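Aldehyde dehydrogenase (Trypanosoma brucei, PDB 5NNO) probably oxidises aldehydes using NAD+ as the electron acceptor, and here binds the cofactor together with a benzoxaborole-bearing benzaldehyde. Local coordinates at residues Glu245-Gly250 and Asn420-His425; Gln257-Pro262 and Lys391-Tyr396. All blocks are in the same frame, centred on the assembly; numbering follows the deposited sequence.

Contact 1 of 2, residues Glu245-Gly250 and Asn420-His425; sequences ERIMWG and NDVVVH. With 92N (4-[(1-oxidanyl-3~{H}-2,1-benzoxaborol-5-yl)oxy]benzaldehyde), chain D.
R246 lies across D421 at about a right angle, its guanidinium only 12° from parallel with the carboxylate. OD2 of D421 sits over one guanidinium face, offset toward the rim; the salt bridge to R246 NE is long, at 3.7 Å, and rests on charge alone. The directed bond leaves from the guanidinium edge: R246 NH1 donates to N420 O at 2.7 Å. D421 OD1 takes the backbone N-H of V422 at 2.9 Å, while its OD2 has a stronger salt bridge with R473 of the second subunit.

One turn on, W249 shows how a helix side chain can serve a pocket. With CG anti to the backbone N (chi1 170°), the indole reaches the loop; its CZ3 stands 3.9 Å from V423 CB, and its CH2 edge meets C9, the methylene of the ligand's oxaborole ring, at 3.7 Å. V424 CG1 reaches O3 of the same ligand. V422 CG2 packs on the helix backbone, 3.2 Å from R246 O and also against G250 CA. Helix 240-252 lies between this loop and helix 272-287, where M248 packs on A282, while V422 and I247 both touch F398 of strand 394-398.

Contact 2 of 2, residues Gln257-Pro262 and Lys391-Tyr396; sequences QTSIAP and KPLALY. Unlike the reference sequence in segment 257-262: S259 (reference Cys). Unlike the reference sequence in segment 391-396: A394 (reference Ser). With NAD (nicotinamide-adenine-dinucleotide), chain C; 92N (4-[(1-oxidanyl-3~{H}-2,1-benzoxaborol-5-yl)oxy]benzaldehyde), chain D.
S259 belongs to the nucleophile loop of the aldehyde dehydrogenase fold, here a type I beta turn from T258 to A261 that faces the strand carrying Y396. The reference sequence has cysteine at 259, the predicted active-site residue, and serine at 394 where this chain has alanine; the complex is therefore seen with the predicted thiol replaced by a hydroxyl. The S259 backbone N gives a fairly straight bond (158°) to the aldehyde oxygen O of the ligand, 2.9 Å away, in the manner of the family's oxyanion hole. T258 CG2 borders the same oxygen.

Side-chain torsions sort the neighbours. The S259 hydroxyl stands between its own N and carbonyl carbon (chi1 73°), which sets OG 3.1 Å from C3N of the nicotinamide and brings it close to L393 as well. L393 points from the facing segment into this corner, and its CD2 branch does the touching: it is 3.3 Å from the carboxamide N7N of NAD and 3.4 Å from I260 CG2. One methyl thus borders both the cofactor and the turn, while A394 CB adds a lighter contact, 4.2 Å from the same I260 CG2.

Y396, two residues along the strand, brings its ring edge-on, with I260 O near the ring plane. Y396 OH donates to I260 O; the modelled 2.5 Å is very short and its exact length is doubtful. The ring packs on V230 of the adjacent strand 229-232. I260 adopts a less common isoleucine rotamer, CG1 between N and carbonyl carbon (chi1 60°), and the chain then runs straight on until CD1 lies 4.0 Å from C13 of the ligand's benzaldehyde ring.

Overall arrangement
Both contacts are buried, and their centres lie about 11 Å apart around one ligand pocket. Contact 2 lies nearer the centre of the chain, where turn and strand meet the aldehyde group and the nicotinamide; contact 1 lines the benzoxaborole end and meets the second subunit more extensively than contact 2, which reaches it through K391 and L395. Their chemistry follows: charges shared across the dimer beside an indole-lined wall in contact 1, methyl packing with a few directed polar bonds in contact 2. Loop 257-262 follows helix 240-252, and strand 394-398 pairs in parallel with strand 416-419, which leads into 420-425. A probable hydrogen bond from V423 N to Y396 OH, at 3.1 Å, joins the two.

Contact 1 of 2, residues Glu245-Gly250 and Asn420-His425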
# COMPACT_ATOMS: atom_id res chain seq x y z
N GLU A 245 -28.23 -6.95 -22.84
CA GLU A 245 -27.11 -7.14 -23.76
C GLU A 245 -25.76 -6.78 -23.12
O GLU A 245 -24.75 -7.40 -23.42
CB GLU A 245 -27.31 -6.33 -25.05
CG GLU A 245 -28.45 -6.84 -25.91
CD GLU A 245 -28.85 -5.86 -27.02
OE1 GLU A 245 -28.84 -4.62 -26.78
OE2 GLU A 245 -29.18 -6.33 -28.14
N ARG A 246 -25.76 -5.81 -22.21
CA ARG A 246 -24.54 -5.45 -21.46
C ARG A 246 -24.15 -6.52 -20.45
O ARG A 246 -22.97 -6.88 -20.36
CB ARG A 246 -24.67 -4.08 -20.82
CG ARG A 246 -24.54 -2.99 -21.85
CD ARG A 246 -24.97 -1.64 -21.32
NE ARG A 246 -24.91 -0.63 -22.38
CZ ARG A 246 -25.16 0.67 -22.22
NH1 ARG A 246 -25.48 1.16 -21.03
NH2 ARG A 246 -25.10 1.49 -23.27
N ILE A 247 -25.14 -7.06 -19.73
CA ILE A 247 -24.88 -8.12 -18.76
C ILE A 247 -24.49 -9.41 -19.42
O ILE A 247 -23.65 -10.14 -18.90
CB ILE A 247 -26.03 -8.33 -17.75
CG1 ILE A 247 -26.01 -7.20 -16.70
CG2 ILE A 247 -25.94 -9.67 -17.01
CD1 ILE A 247 -27.39 -6.93 -16.16
N MET A 248 -25.10 -9.72 -20.56
CA MET A 248 -24.81 -10.98 -21.27
C MET A 248 -23.47 -10.92 -22.01
O MET A 248 -22.76 -11.91 -22.11
CB MET A 248 -25.95 -11.33 -22.23
CG MET A 248 -25.80 -12.67 -22.95
SD MET A 248 -25.48 -14.08 -21.86
CE MET A 248 -27.00 -14.05 -20.89
N TRP A 249 -23.15 -9.75 -22.57
CA TRP A 249 -21.82 -9.52 -23.14
C TRP A 249 -20.73 -9.76 -22.10
O TRP A 249 -19.75 -10.50 -22.36
CB TRP A 249 -21.70 -8.09 -23.68
CG TRP A 249 -20.29 -7.73 -24.04
CD1 TRP A 249 -19.57 -8.21 -25.10
CD2 TRP A 249 -19.39 -6.87 -23.31
NE1 TRP A 249 -18.29 -7.70 -25.08
CE2 TRP A 249 -18.16 -6.87 -24.00
CE3 TRP A 249 -19.51 -6.10 -22.13
CZ2 TRP A 249 -17.07 -6.13 -23.58
CZ3 TRP A 249 -18.44 -5.35 -21.71
CH2 TRP A 249 -17.22 -5.37 -22.43
N GLY A 250 -20.88 -9.13 -20.93
CA GLY A 250 -19.90 -9.21 -19.84
C GLY A 250 -19.65 -10.61 -19.30
O GLY A 250 -18.58 -10.86 -18.74
N ASN A 420 -25.02 1.31 -14.93
CA ASN A 420 -25.63 1.08 -16.27
C ASN A 420 -24.75 0.35 -17.32
O ASN A 420 -25.06 0.36 -18.50
CB ASN A 420 -26.24 2.37 -16.85
CG ASN A 420 -27.42 2.91 -16.03
OD1 ASN A 420 -28.06 2.17 -15.30
ND2 ASN A 420 -27.70 4.20 -16.17
N ASP A 421 -23.68 -0.30 -16.89
CA ASP A 421 -22.87 -1.16 -17.77
C ASP A 421 -22.03 -2.11 -16.91
O ASP A 421 -22.13 -2.09 -15.68
CB ASP A 421 -21.96 -0.29 -18.66
CG ASP A 421 -21.76 -0.85 -20.07
OD1 ASP A 421 -21.78 -2.09 -20.27
OD2 ASP A 421 -21.57 -0.03 -20.99
N VAL A 422 -21.22 -2.97 -17.54
CA VAL A 422 -20.28 -3.87 -16.84
C VAL A 422 -18.91 -3.90 -17.52
O VAL A 422 -18.81 -3.65 -18.72
CB VAL A 422 -20.81 -5.34 -16.73
CG1 VAL A 422 -22.16 -5.37 -16.04
CG2 VAL A 422 -20.90 -6.02 -18.09
N VAL A 423 -17.85 -4.18 -16.74
CA VAL A 423 -16.52 -4.52 -17.26
C VAL A 423 -15.73 -3.30 -17.75
O VAL A 423 -14.60 -3.14 -17.37
CB VAL A 423 -16.57 -5.65 -18.32
CG1 VAL A 423 -15.18 -6.05 -18.82
CG2 VAL A 423 -17.25 -6.89 -17.74
N VAL A 424 -16.33 -2.44 -18.58
CA VAL A 424 -15.61 -1.35 -19.28
C VAL A 424 -14.84 -0.33 -18.43
O VAL A 424 -13.96 0.35 -18.96
CB VAL A 424 -16.53 -0.51 -20.19
CG1 VAL A 424 -17.03 -1.35 -21.36
CG2 VAL A 424 -17.67 0.10 -19.39
N HIS A 425 -15.20 -0.19 -17.15
CA HIS A 425 -14.44 0.66 -16.24
C HIS A 425 -12.96 0.26 -16.21
O HIS A 425 -12.10 1.12 -16.11
CB HIS A 425 -15.02 0.61 -14.81
CG HIS A 425 -14.81 -0.69 -14.11
ND1 HIS A 425 -15.51 -1.83 -14.43
CD2 HIS A 425 -13.99 -1.02 -13.08
CE1 HIS A 425 -15.13 -2.82 -13.64
NE2 HIS A 425 -14.22 -2.35 -12.80
C9 92N D . -13.77 -4.16 -21.93
C7 92N D . -10.38 -2.69 -21.79
C3 92N D . -10.32 -7.50 -18.90
C4 92N D . -9.75 -6.26 -18.63
C5 92N D . -10.26 -4.61 -20.38
C6 92N D . -9.65 -3.51 -20.95
C1 92N D . -10.12 -8.11 -16.57
C2 92N D . -10.49 -8.41 -17.88
C11 92N D . -11.60 -4.88 -20.64
C12 92N D . -9.40 -5.93 -17.33
O 92N D . -10.74 -10.21 -15.59
C 92N D . -10.28 -9.10 -15.48
C13 92N D . -9.58 -6.85 -16.31
O1 92N D . -9.36 -5.40 -19.66
C10 92N D . -12.34 -4.06 -21.49
C8 92N D . -11.72 -2.94 -22.08
O3 92N D . -14.00 -3.02 -22.80
B 92N D . -12.84 -2.26 -22.92
O2 92N D . -12.78 -1.13 -23.65

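Contact 2 of 2, residues Gln257-Pro262 and Lys391-Tyr396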
# COMPACT_ATOMS: atom_id res chain seq x y z
N GLN A 257 -14.95 -16.28 -17.59
CA GLN A 257 -13.72 -16.40 -16.80
C GLN A 257 -12.99 -15.08 -16.83
O GLN A 257 -11.96 -14.93 -17.46
CB GLN A 257 -12.88 -17.53 -17.37
CG GLN A 257 -13.58 -18.87 -17.22
CD GLN A 257 -13.02 -19.94 -18.11
OE1 GLN A 257 -12.90 -19.77 -19.34
NE2 GLN A 257 -12.68 -21.08 -17.50
N THR A 258 -13.60 -14.14 -16.13
CA THR A 258 -13.22 -12.75 -16.06
C THR A 258 -13.58 -12.28 -14.64
O THR A 258 -14.68 -12.52 -14.17
CB THR A 258 -14.00 -11.90 -17.10
OG1 THR A 258 -13.87 -12.48 -18.41
CG2 THR A 258 -13.49 -10.48 -17.13
N SER A 259 -12.64 -11.61 -13.98
CA SER A 259 -12.77 -11.30 -12.55
C SER A 259 -13.77 -10.19 -12.26
O SER A 259 -14.37 -10.14 -11.17
CB SER A 259 -11.39 -10.92 -11.98
OG SER A 259 -10.96 -9.63 -12.39
N ILE A 260 -13.92 -9.29 -13.23
CA ILE A 260 -14.98 -8.29 -13.22
C ILE A 260 -16.31 -8.66 -13.92
O ILE A 260 -17.16 -7.77 -14.05
CB ILE A 260 -14.47 -6.94 -13.77
CG1 ILE A 260 -13.98 -7.08 -15.22
CG2 ILE A 260 -13.43 -6.37 -12.82
CD1 ILE A 260 -13.38 -5.82 -15.82
N ALA A 261 -16.52 -9.93 -14.33
CA ALA A 261 -17.78 -10.34 -15.00
C ALA A 261 -19.00 -10.37 -14.06
O ALA A 261 -18.84 -10.41 -12.85
CB ALA A 261 -17.63 -11.71 -15.64
N PRO A 262 -20.22 -10.35 -14.63
CA PRO A 262 -21.41 -10.52 -13.80
C PRO A 262 -21.44 -11.93 -13.20
O PRO A 262 -21.42 -12.90 -13.91
CB PRO A 262 -22.58 -10.21 -14.73
CG PRO A 262 -22.02 -10.08 -16.09
CD PRO A 262 -20.55 -9.95 -16.01
N LYS A 391 -15.99 -8.46 0.08
CA LYS A 391 -16.01 -7.27 -0.74
C LYS A 391 -15.54 -7.66 -2.14
O LYS A 391 -14.48 -8.27 -2.29
CB LYS A 391 -15.12 -6.18 -0.17
CG LYS A 391 -15.60 -5.65 1.18
CD LYS A 391 -14.44 -5.10 1.99
CE LYS A 391 -14.86 -4.62 3.36
NZ LYS A 391 -14.25 -3.31 3.68
N PRO A 392 -16.38 -7.36 -3.17
CA PRO A 392 -16.06 -7.82 -4.47
C PRO A 392 -15.27 -6.79 -5.23
O PRO A 392 -15.36 -5.61 -4.95
CB PRO A 392 -17.47 -7.98 -5.13
CG PRO A 392 -18.27 -6.92 -4.51
CD PRO A 392 -17.64 -6.60 -3.17
N LEU A 393 -14.53 -7.28 -6.22
CA LEU A 393 -13.81 -6.43 -7.16
C LEU A 393 -14.69 -5.39 -7.87
O LEU A 393 -14.27 -4.24 -8.04
CB LEU A 393 -13.12 -7.31 -8.20
CG LEU A 393 -12.11 -6.65 -9.14
CD1 LEU A 393 -10.87 -6.18 -8.40
CD2 LEU A 393 -11.72 -7.66 -10.20
N ALA A 394 -15.89 -5.79 -8.29
CA ALA A 394 -16.77 -4.90 -9.05
C ALA A 394 -18.18 -4.98 -8.53
O ALA A 394 -18.61 -6.01 -8.07
CB ALA A 394 -16.74 -5.26 -10.52
N LEU A 395 -18.86 -3.84 -8.57
CA LEU A 395 -20.27 -3.78 -8.22
C LEU A 395 -20.94 -3.00 -9.31
O LEU A 395 -20.44 -1.94 -9.72
CB LEU A 395 -20.51 -3.07 -6.87
CG LEU A 395 -21.96 -2.83 -6.46
CD1 LEU A 395 -22.70 -4.15 -6.30
CD2 LEU A 395 -22.05 -2.01 -5.19
N TYR A 396 -22.06 -3.53 -9.77
CA TYR A 396 -22.80 -2.96 -10.90
C TYR A 396 -24.22 -2.65 -10.47
O TYR A 396 -24.84 -3.43 -9.75
CB TYR A 396 -22.81 -3.93 -12.07
CG TYR A 396 -21.42 -4.33 -12.54
CD1 TYR A 396 -20.54 -3.37 -12.98
CD2 TYR A 396 -21.01 -5.67 -12.57
CE1 TYR A 396 -19.29 -3.71 -13.42
CE2 TYR A 396 -19.75 -6.02 -13.00
CZ TYR A 396 -18.89 -5.04 -13.43
OH TYR A 396 -17.64 -5.35 -13.89
PA NAD C . -4.07 -19.13 -10.54
O1A NAD C . -4.37 -20.24 -9.55
O2A NAD C . -3.72 -19.41 -11.99
O5B NAD C . -2.88 -18.25 -9.89
C5B NAD C . -2.19 -17.21 -10.60
C4B NAD C . -0.67 -17.37 -10.51
O4B NAD C . -0.32 -17.93 -9.24
C3B NAD C . -0.07 -18.28 -11.60
O3B NAD C . 1.03 -17.63 -12.26
C2B NAD C . 0.41 -19.52 -10.86
O2B NAD C . 1.63 -20.02 -11.41
C1B NAD C . 0.59 -19.02 -9.43
N9A NAD C . 0.39 -20.05 -8.38
C8A NAD C . -0.55 -21.02 -8.30
N7A NAD C . -0.36 -21.78 -7.18
C5A NAD C . 0.72 -21.27 -6.54
C6A NAD C . 1.47 -21.57 -5.30
N6A NAD C . 1.09 -22.59 -4.52
N1A NAD C . 2.54 -20.81 -4.99
C2A NAD C . 2.94 -19.79 -5.76
N3A NAD C . 2.30 -19.46 -6.90
C4A NAD C . 1.21 -20.15 -7.33
O3 NAD C . -5.36 -18.17 -10.53
PN NAD C . -6.80 -18.82 -10.86
O1N NAD C . -7.30 -19.58 -9.65
O2N NAD C . -6.71 -19.57 -12.16
O5D NAD C . -7.67 -17.47 -11.00
C5D NAD C . -8.20 -17.02 -9.75
C4D NAD C . -8.65 -15.58 -9.72
O4D NAD C . -7.87 -14.64 -10.45
C3D NAD C . -10.05 -15.46 -10.27
O3D NAD C . -10.96 -15.81 -9.22
C2D NAD C . -10.10 -14.01 -10.69
O2D NAD C . -11.11 -13.32 -9.96
C1D NAD C . -8.69 -13.47 -10.42
N1N NAD C . -8.32 -12.47 -11.41
C2N NAD C . -8.22 -11.17 -11.06
C3N NAD C . -7.90 -10.19 -12.01
C7N NAD C . -7.78 -8.73 -11.67
O7N NAD C . -7.00 -8.05 -12.31
N7N NAD C . -8.52 -8.19 -10.70
C4N NAD C . -7.68 -10.58 -13.32
C5N NAD C . -7.78 -11.92 -13.65
C6N NAD C . -8.10 -12.85 -12.68
C9 92N D . -13.77 -4.16 -21.93
C7 92N D . -10.38 -2.69 -21.79
C3 92N D . -10.32 -7.50 -18.90
C4 92N D . -9.75 -6.26 -18.63
C5 92N D . -10.26 -4.61 -20.38
C6 92N D . -9.65 -3.51 -20.95
C1 92N D . -10.12 -8.11 -16.57
C2 92N D . -10.49 -8.41 -17.88
C11 92N D . -11.60 -4.88 -20.64
C12 92N D . -9.40 -5.93 -17.33
O 92N D . -10.74 -10.21 -15.59
C 92N D . -10.28 -9.10 -15.48
C13 92N D . -9.58 -6.85 -16.31
O1 92N D . -9.36 -5.40 -19.66
C10 92N D . -12.34 -4.06 -21.49
C8 92N D . -11.72 -2.94 -22.08
O3 92N D . -14.00 -3.02 -22.80
B 92N D . -12.84 -2.26 -22.92
O2 92N D . -12.78 -1.13 -23.65